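Local coordinates for protein adhesin (Streptococcus sanguinis SK1 = NCTC 7863, PDB 6VT2) that binds sialoglycans through two tandem Siglec-like modules and so probably mediates attachment of the bacterium to sialylated host glycoproteins, at residues V368-N373 against V378-P383; Q12-Y17 against F22-E27; V238-D243 against K314-V319. One frame throughout, in Å; residues are numbered along the deposited sequence.

Contact 1. Residues V368-N373 against V378-P383; sequences VQYVVN and VTVIYP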
# COMPACT_ATOMS: atom_id res chain seq x y z
N VAL A 368 21.81 -34.55 -22.08
CA VAL A 368 21.44 -34.86 -23.49
C VAL A 368 22.29 -36.04 -23.95
O VAL A 368 23.38 -36.24 -23.45
CB VAL A 368 21.64 -33.74 -24.51
CG1 VAL A 368 20.47 -32.87 -24.37
CG2 VAL A 368 23.00 -33.09 -24.42
N GLN A 369 21.77 -36.74 -24.93
CA GLN A 369 22.52 -37.83 -25.54
C GLN A 369 22.77 -37.41 -27.00
O GLN A 369 21.92 -36.85 -27.58
CB GLN A 369 21.75 -39.15 -25.48
CG GLN A 369 21.70 -39.74 -24.10
CD GLN A 369 22.90 -40.57 -23.69
OE1 GLN A 369 23.96 -40.52 -24.27
NE2 GLN A 369 22.78 -41.25 -22.57
N TYR A 370 23.96 -37.63 -27.48
CA TYR A 370 24.30 -37.44 -28.88
C TYR A 370 24.47 -38.80 -29.54
O TYR A 370 25.11 -39.72 -28.98
CB TYR A 370 25.56 -36.63 -28.98
CG TYR A 370 25.50 -35.30 -28.34
CD1 TYR A 370 24.67 -34.31 -28.82
CD2 TYR A 370 26.28 -35.01 -27.26
CE1 TYR A 370 24.68 -33.07 -28.25
CE2 TYR A 370 26.26 -33.80 -26.68
CZ TYR A 370 25.42 -32.83 -27.18
OH TYR A 370 25.36 -31.63 -26.64
N VAL A 371 23.90 -38.95 -30.70
CA VAL A 371 24.16 -40.13 -31.51
C VAL A 371 24.70 -39.64 -32.84
O VAL A 371 24.00 -38.92 -33.57
CB VAL A 371 22.90 -41.00 -31.72
CG1 VAL A 371 23.21 -42.18 -32.58
CG2 VAL A 371 22.35 -41.44 -30.37
N VAL A 372 25.94 -39.97 -33.15
CA VAL A 372 26.50 -39.64 -34.44
C VAL A 372 26.15 -40.78 -35.41
O VAL A 372 26.51 -41.95 -35.21
CB VAL A 372 28.00 -39.42 -34.35
CG1 VAL A 372 28.52 -38.92 -35.71
CG2 VAL A 372 28.34 -38.41 -33.24
N ASN A 373 25.38 -40.46 -36.40
CA ASN A 373 24.95 -41.42 -37.40
C ASN A 373 26.06 -41.71 -38.39
O ASN A 373 27.12 -41.06 -38.41
CB ASN A 373 23.72 -40.86 -38.03
CG ASN A 373 22.63 -40.58 -36.95
OD1 ASN A 373 22.31 -41.47 -36.21
ND2 ASN A 373 22.15 -39.35 -36.85
N VAL A 378 24.12 -35.70 -36.50
CA VAL A 378 24.08 -35.95 -35.09
C VAL A 378 22.65 -35.84 -34.64
O VAL A 378 21.99 -34.82 -34.88
CB VAL A 378 24.98 -35.00 -34.30
CG1 VAL A 378 24.86 -35.37 -32.79
CG2 VAL A 378 26.38 -35.12 -34.74
N THR A 379 22.14 -36.90 -34.04
CA THR A 379 20.85 -36.85 -33.37
C THR A 379 21.07 -36.45 -31.93
O THR A 379 21.84 -37.09 -31.23
CB THR A 379 20.17 -38.20 -33.41
OG1 THR A 379 20.09 -38.60 -34.77
CG2 THR A 379 18.75 -38.09 -32.84
N VAL A 380 20.38 -35.40 -31.50
CA VAL A 380 20.43 -34.92 -30.15
C VAL A 380 19.14 -35.39 -29.49
O VAL A 380 18.04 -35.06 -29.95
CB VAL A 380 20.51 -33.39 -30.13
CG1 VAL A 380 20.53 -32.85 -28.76
CG2 VAL A 380 21.73 -32.91 -30.91
N ILE A 381 19.26 -36.16 -28.42
CA ILE A 381 18.11 -36.72 -27.74
C ILE A 381 18.02 -36.14 -26.34
O ILE A 381 18.93 -36.31 -25.51
CB ILE A 381 18.21 -38.25 -27.69
CG1 ILE A 381 18.41 -38.82 -29.13
CG2 ILE A 381 17.03 -38.79 -27.01
CD1 ILE A 381 18.62 -40.33 -29.10
N TYR A 382 16.95 -35.42 -26.09
CA TYR A 382 16.74 -34.76 -24.83
C TYR A 382 16.14 -35.74 -23.86
O TYR A 382 15.59 -36.76 -24.25
CB TYR A 382 15.80 -33.58 -25.02
CG TYR A 382 16.39 -32.55 -25.90
CD1 TYR A 382 17.32 -31.68 -25.39
CD2 TYR A 382 16.04 -32.46 -27.23
CE1 TYR A 382 17.94 -30.76 -26.19
CE2 TYR A 382 16.64 -31.52 -28.03
CZ TYR A 382 17.59 -30.72 -27.52
OH TYR A 382 18.22 -29.79 -28.31
N PRO A 383 16.30 -35.49 -22.57
CA PRO A 383 15.99 -36.52 -21.58
C PRO A 383 14.50 -36.80 -21.39
O PRO A 383 14.16 -37.74 -20.67
CB PRO A 383 16.66 -35.99 -20.31
CG PRO A 383 16.95 -34.62 -20.54
CD PRO A 383 17.14 -34.44 -22.02
O HOH W 1 19.99 -41.37 -34.82

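Contact 2. Residues Q12-Y17 against F22-E27; sequences QEVIAY and FEFFVE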
# COMPACT_ATOMS: atom_id res chain seq x y z
N GLN A 12 -7.39 40.58 18.51
CA GLN A 12 -8.70 41.06 18.99
C GLN A 12 -9.57 39.85 19.31
O GLN A 12 -10.48 39.98 20.08
CB GLN A 12 -9.54 41.92 18.04
CG GLN A 12 -8.93 42.59 16.84
CD GLN A 12 -10.03 42.95 15.86
OE1 GLN A 12 -10.79 43.86 16.13
NE2 GLN A 12 -10.20 42.21 14.77
N GLU A 13 -9.34 38.77 18.61
CA GLU A 13 -10.16 37.58 18.86
C GLU A 13 -9.25 36.37 18.91
O GLU A 13 -8.41 36.25 18.09
CB GLU A 13 -11.19 37.38 17.75
CG GLU A 13 -12.04 36.18 17.95
CD GLU A 13 -12.89 35.98 16.74
OE1 GLU A 13 -12.34 35.59 15.74
OE2 GLU A 13 -14.09 36.22 16.81
N VAL A 14 -9.49 35.49 19.86
CA VAL A 14 -8.70 34.27 19.97
C VAL A 14 -9.72 33.14 20.04
O VAL A 14 -10.50 33.15 20.95
CB VAL A 14 -7.82 34.27 21.21
CG1 VAL A 14 -7.11 32.94 21.34
CG2 VAL A 14 -6.83 35.42 21.15
N ILE A 15 -9.72 32.26 19.07
CA ILE A 15 -10.63 31.11 19.11
C ILE A 15 -9.99 30.02 20.00
O ILE A 15 -8.91 29.68 19.70
CB ILE A 15 -10.92 30.58 17.71
CG1 ILE A 15 -11.52 31.68 16.84
CG2 ILE A 15 -11.81 29.36 17.76
CD1 ILE A 15 -12.74 32.26 17.40
N ALA A 16 -10.73 29.48 20.96
CA ALA A 16 -10.04 28.45 21.86
C ALA A 16 -11.03 27.29 21.79
O ALA A 16 -12.18 27.51 21.95
CB ALA A 16 -9.90 28.93 23.27
N TYR A 17 -10.57 26.10 21.60
CA TYR A 17 -11.48 24.97 21.46
C TYR A 17 -11.72 24.34 22.82
O TYR A 17 -10.82 24.20 23.55
CB TYR A 17 -10.91 23.98 20.45
CG TYR A 17 -10.91 24.61 19.10
CD1 TYR A 17 -12.10 24.76 18.43
CD2 TYR A 17 -9.77 25.15 18.57
CE1 TYR A 17 -12.16 25.40 17.22
CE2 TYR A 17 -9.83 25.80 17.37
CZ TYR A 17 -11.01 25.90 16.69
OH TYR A 17 -10.98 26.57 15.53
N PHE A 22 -4.94 26.62 24.89
CA PHE A 22 -4.86 27.78 23.98
C PHE A 22 -3.67 28.61 24.46
O PHE A 22 -3.30 28.49 25.56
CB PHE A 22 -6.11 28.66 23.97
CG PHE A 22 -6.43 29.29 25.30
CD1 PHE A 22 -7.17 28.59 26.24
CD2 PHE A 22 -6.00 30.57 25.62
CE1 PHE A 22 -7.46 29.15 27.46
CE2 PHE A 22 -6.30 31.13 26.85
CZ PHE A 22 -7.03 30.42 27.77
N GLU A 23 -3.13 29.40 23.54
CA GLU A 23 -2.00 30.29 23.88
C GLU A 23 -1.97 31.40 22.86
O GLU A 23 -2.21 31.12 21.72
CB GLU A 23 -0.69 29.51 23.85
CG GLU A 23 0.57 30.34 23.82
CD GLU A 23 1.74 29.42 23.56
OE1 GLU A 23 2.22 28.85 24.50
OE2 GLU A 23 2.09 29.23 22.40
N PHE A 24 -1.72 32.61 23.30
CA PHE A 24 -1.47 33.72 22.36
C PHE A 24 -0.54 34.68 23.07
O PHE A 24 -0.34 34.50 24.15
CB PHE A 24 -2.77 34.38 21.88
CG PHE A 24 -3.58 35.09 22.92
CD1 PHE A 24 -4.49 34.39 23.69
CD2 PHE A 24 -3.47 36.46 23.08
CE1 PHE A 24 -5.29 35.06 24.60
CE2 PHE A 24 -4.25 37.12 24.00
CZ PHE A 24 -5.16 36.42 24.75
N PHE A 25 0.04 35.62 22.34
CA PHE A 25 1.04 36.52 22.93
C PHE A 25 0.57 37.96 22.81
O PHE A 25 -0.08 38.28 21.85
CB PHE A 25 2.39 36.25 22.29
CG PHE A 25 2.98 34.95 22.75
CD1 PHE A 25 3.69 34.89 23.93
CD2 PHE A 25 2.75 33.79 22.05
CE1 PHE A 25 4.20 33.68 24.38
CE2 PHE A 25 3.26 32.59 22.50
CZ PHE A 25 3.98 32.54 23.66
N VAL A 26 0.90 38.73 23.81
CA VAL A 26 0.62 40.17 23.81
C VAL A 26 2.01 40.79 23.73
O VAL A 26 2.86 40.27 24.26
CB VAL A 26 -0.12 40.58 25.09
CG1 VAL A 26 -0.15 42.10 25.21
CG2 VAL A 26 -1.51 39.96 25.19
N GLU A 27 2.21 41.80 22.93
CA GLU A 27 3.53 42.45 22.78
C GLU A 27 3.39 43.88 23.28
O GLU A 27 2.42 44.48 22.94
CB GLU A 27 4.03 42.38 21.35
CG GLU A 27 4.56 41.01 20.97
CD GLU A 27 5.46 41.04 19.74
OE1 GLU A 27 5.30 41.95 18.94
OE2 GLU A 27 6.32 40.18 19.62

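Contact 3. Residues V238-D243 against K314-V319; sequences VNFAGD and KIFRIV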
# COMPACT_ATOMS: atom_id res chain seq x y z
N VAL A 238 -9.77 -19.20 -3.24
CA VAL A 238 -9.53 -19.60 -4.62
C VAL A 238 -9.77 -21.09 -4.69
O VAL A 238 -9.21 -21.86 -3.89
CB VAL A 238 -8.12 -19.22 -5.07
CG1 VAL A 238 -7.84 -19.79 -6.45
CG2 VAL A 238 -7.94 -17.75 -5.00
N ASN A 239 -10.64 -21.50 -5.60
CA ASN A 239 -11.15 -22.86 -5.62
C ASN A 239 -10.95 -23.45 -7.00
O ASN A 239 -11.58 -23.03 -7.97
CB ASN A 239 -12.63 -22.87 -5.28
CG ASN A 239 -13.19 -24.26 -5.19
OD1 ASN A 239 -12.46 -25.26 -5.26
ND2 ASN A 239 -14.52 -24.36 -4.99
N PHE A 240 -10.05 -24.43 -7.08
CA PHE A 240 -9.76 -25.16 -8.31
C PHE A 240 -10.59 -26.41 -8.44
O PHE A 240 -10.48 -27.11 -9.44
CB PHE A 240 -8.26 -25.55 -8.36
CG PHE A 240 -7.35 -24.40 -8.45
CD1 PHE A 240 -7.01 -23.87 -9.66
CD2 PHE A 240 -6.85 -23.82 -7.29
CE1 PHE A 240 -6.20 -22.85 -9.77
CE2 PHE A 240 -6.05 -22.74 -7.34
CZ PHE A 240 -5.68 -22.22 -8.59
N ALA A 241 -11.47 -26.68 -7.49
CA ALA A 241 -12.20 -27.94 -7.45
C ALA A 241 -13.68 -27.71 -7.25
O ALA A 241 -14.34 -28.44 -6.51
CB ALA A 241 -11.64 -28.83 -6.35
N GLY A 242 -14.22 -26.77 -8.00
CA GLY A 242 -15.60 -26.26 -7.83
C GLY A 242 -16.68 -27.18 -8.35
O GLY A 242 -17.81 -26.97 -8.07
N ASP A 243 -16.30 -28.13 -9.16
CA ASP A 243 -17.21 -29.15 -9.71
C ASP A 243 -16.43 -30.43 -9.97
O ASP A 243 -15.25 -30.44 -9.77
CB ASP A 243 -17.85 -28.64 -10.97
CG ASP A 243 -16.76 -28.29 -11.91
OD1 ASP A 243 -16.26 -29.10 -12.61
OD2 ASP A 243 -16.52 -27.11 -11.99
N LYS A 314 -13.52 -20.26 -14.36
CA LYS A 314 -12.70 -19.65 -15.39
C LYS A 314 -11.60 -20.65 -15.75
O LYS A 314 -11.08 -21.25 -14.89
CB LYS A 314 -12.07 -18.38 -14.84
CG LYS A 314 -13.10 -17.43 -14.26
CD LYS A 314 -13.82 -16.73 -15.33
CE LYS A 314 -14.94 -15.84 -14.83
NZ LYS A 314 -15.81 -15.47 -15.97
N ILE A 315 -11.30 -20.73 -17.03
CA ILE A 315 -10.38 -21.75 -17.58
C ILE A 315 -8.96 -21.22 -17.61
O ILE A 315 -8.80 -20.13 -17.85
CB ILE A 315 -10.76 -22.05 -19.04
CG1 ILE A 315 -12.13 -22.69 -19.05
CG2 ILE A 315 -9.75 -22.92 -19.78
CD1 ILE A 315 -12.17 -23.97 -18.36
N PHE A 316 -8.02 -22.08 -17.30
CA PHE A 316 -6.62 -21.92 -17.67
C PHE A 316 -6.11 -23.32 -17.95
O PHE A 316 -6.77 -24.31 -17.63
CB PHE A 316 -5.78 -21.20 -16.63
CG PHE A 316 -5.55 -21.97 -15.43
CD1 PHE A 316 -6.48 -22.01 -14.45
CD2 PHE A 316 -4.40 -22.67 -15.24
CE1 PHE A 316 -6.30 -22.76 -13.30
CE2 PHE A 316 -4.21 -23.42 -14.09
CZ PHE A 316 -5.13 -23.45 -13.10
N ARG A 317 -4.99 -23.41 -18.68
CA ARG A 317 -4.45 -24.71 -19.00
C ARG A 317 -2.98 -24.79 -18.70
O ARG A 317 -2.27 -23.80 -18.71
CB ARG A 317 -4.62 -25.05 -20.50
CG ARG A 317 -6.07 -24.81 -21.00
CD ARG A 317 -6.33 -25.44 -22.34
NE ARG A 317 -5.47 -24.89 -23.35
CZ ARG A 317 -5.49 -25.31 -24.62
NH1 ARG A 317 -6.34 -26.26 -24.99
NH2 ARG A 317 -4.67 -24.78 -25.48
N ILE A 318 -2.56 -25.98 -18.40
CA ILE A 318 -1.17 -26.38 -18.51
C ILE A 318 -1.05 -27.15 -19.79
O ILE A 318 -1.78 -28.11 -19.99
CB ILE A 318 -0.72 -27.20 -17.28
CG1 ILE A 318 -0.55 -26.22 -16.15
CG2 ILE A 318 0.59 -27.97 -17.59
CD1 ILE A 318 -0.33 -26.91 -14.81
N VAL A 319 -0.07 -26.78 -20.63
CA VAL A 319 0.18 -27.43 -21.91
C VAL A 319 1.60 -27.97 -21.88
O VAL A 319 2.53 -27.26 -21.54
CB VAL A 319 -0.05 -26.50 -23.10
CG1 VAL A 319 0.31 -27.20 -24.38
CG2 VAL A 319 -1.54 -26.08 -23.07

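Contact 1. Residues V368-N373 against V378-P383
Similar first torsions in Asn373 (chi1 -57°) and Thr379 (chi1 -55°) set the amide carbon of one and OG1 of the other beside their own backbone nitrogens, and the two groups meet nearly at right angles. Asn373 ND2 donates to Thr379 OG1 at 3.0 Å in an almost straight bond, with the hydroxyl oxygen lying in the amide plane. A water then joins the same two side chains, donating to Asn373 OD1 at 2.7 Å and also hydrogen-bonding Thr379 OG1, while ND2 has a further partner in Ser377 OG. This direct and water-mediated pairing closes the turn end of an antiparallel beta hairpin. Gln369 with Ile381 and Val371 with Thr379 are the hydrogen-bonded pairs, each with two backbone bonds. Between them sits the non-hydrogen-bonded pair Tyr370 and Val380, where Val380 CG2 approaches the edge of the tyrosine ring, 3.9 Å from CD1. At the far end Val368 CG1 packs 3.5 Å from Tyr382 CD1, and Tyr382 OH bonds Asp393, a ligand of the nearby calcium. Tyr370, Val372 and Val378 rest on helix 346-360, and strand 378-381 is the middle strand, pairing with 392-395 along its other edge.

Contact 2. Residues Q12-Y17 against F22-E27
Val14, with more surface buried here than any other residue of the two segments, drives a methyl group straight onto the ring of Phe24. Its CG2 stands 3.7 Å from the centroid of the Phe24 ring and only 14° off the ring normal, a CH-pi contact over one face. The nearest ring carbon, Phe24 CD1, lies 3.6 Å from Val14 CG2, and it is approached by the second methyl as well, at 3.8 Å from Val14 CG1. Phe24 can offer that face because its ring carbon CG sits between the backbone N and the carbonyl carbon (chi1 65°). The principle illustrated is the closing of a beta sandwich: strand 13-17 pairs with 119-125 in one sheet of this Siglec-like module, whereas strand 21-29 pairs with 76-83 in the other, and the two strands meet through side chains rather than through backbone bonds. Phe120, from the sheet of Val14, meets the Phe24 ring edge-to-face, and Val80 touches it from its own sheet. Two residues back along the strand, Ala16 CB meets Phe22 CB at 3.9 Å and the near side of its ring, CG and CD1, at about the same range, while the far end of the ring leads off from strand 13-17.

Contact 3. Residues V238-D243 against K314-V319
A 2.8 Å bond from Ala241 N to Asn239 OD1 spans Phe240, the residue that reaches across to Phe316. It makes an Asx turn, with the donor well above the carbonyl plane of the asparagine amide, and it bends the chain where strand 235-239 ends. The setting is the second Siglec-like module, a beta sandwich, and the contact shows how a residue just past the end of one strand can touch a strand that is not its neighbour in the sheet. Strand 296-305 lies between 235-239 and 314-321, binding Asn239 through Arg302 on one side and Phe316 through Phe299 on the other. The two phenylalanine side chains therefore close the distance over this intervening strand, within the hydrophobic interior: Phe240 packs against Val301, both rings touch Leu226 of the facing sheet, and Phe316 also stacks with Phe299. Beyond the turn, Asp243 caps helix 244-255 by accepting from Ala246 N with OD1, and its OD2 forms a salt bridge with Lys300. Lys300 and the first turns of that helix contribute to the glycan pocket, so the loop carrying Phe240 runs from the core directly to the binding site. The rings themselves are nearly perpendicular, their planes at 80° and centroids 5.9 Å apart, yet neither lies over the face of the other. They meet rim to rim: Phe316 CE1 comes in near the plane of the Phe240 ring, 3.5 Å from Phe240 CE1 and 3.9 Å from Phe240 CD1.

In the fold
The three contacts lie in three different parts of an elongated chain and do not touch; contacts 1 and 2 are farthest apart, their centres about 92 Å from each other. Contact 1, in the Rib-like domain, is partly surface, joins adjacent strands and relies on backbone bonds, with a side-chain hydrogen bond and a water bridge at its turn end. Contacts 2 and 3 are buried, belong to the two Siglec-like modules and depend on aromatic side chains. They differ in what they join: contact 2 packs one sheet on the other, methyl to ring face, whereas contact 3 reaches over an intervening strand from the end of another, rim to rim.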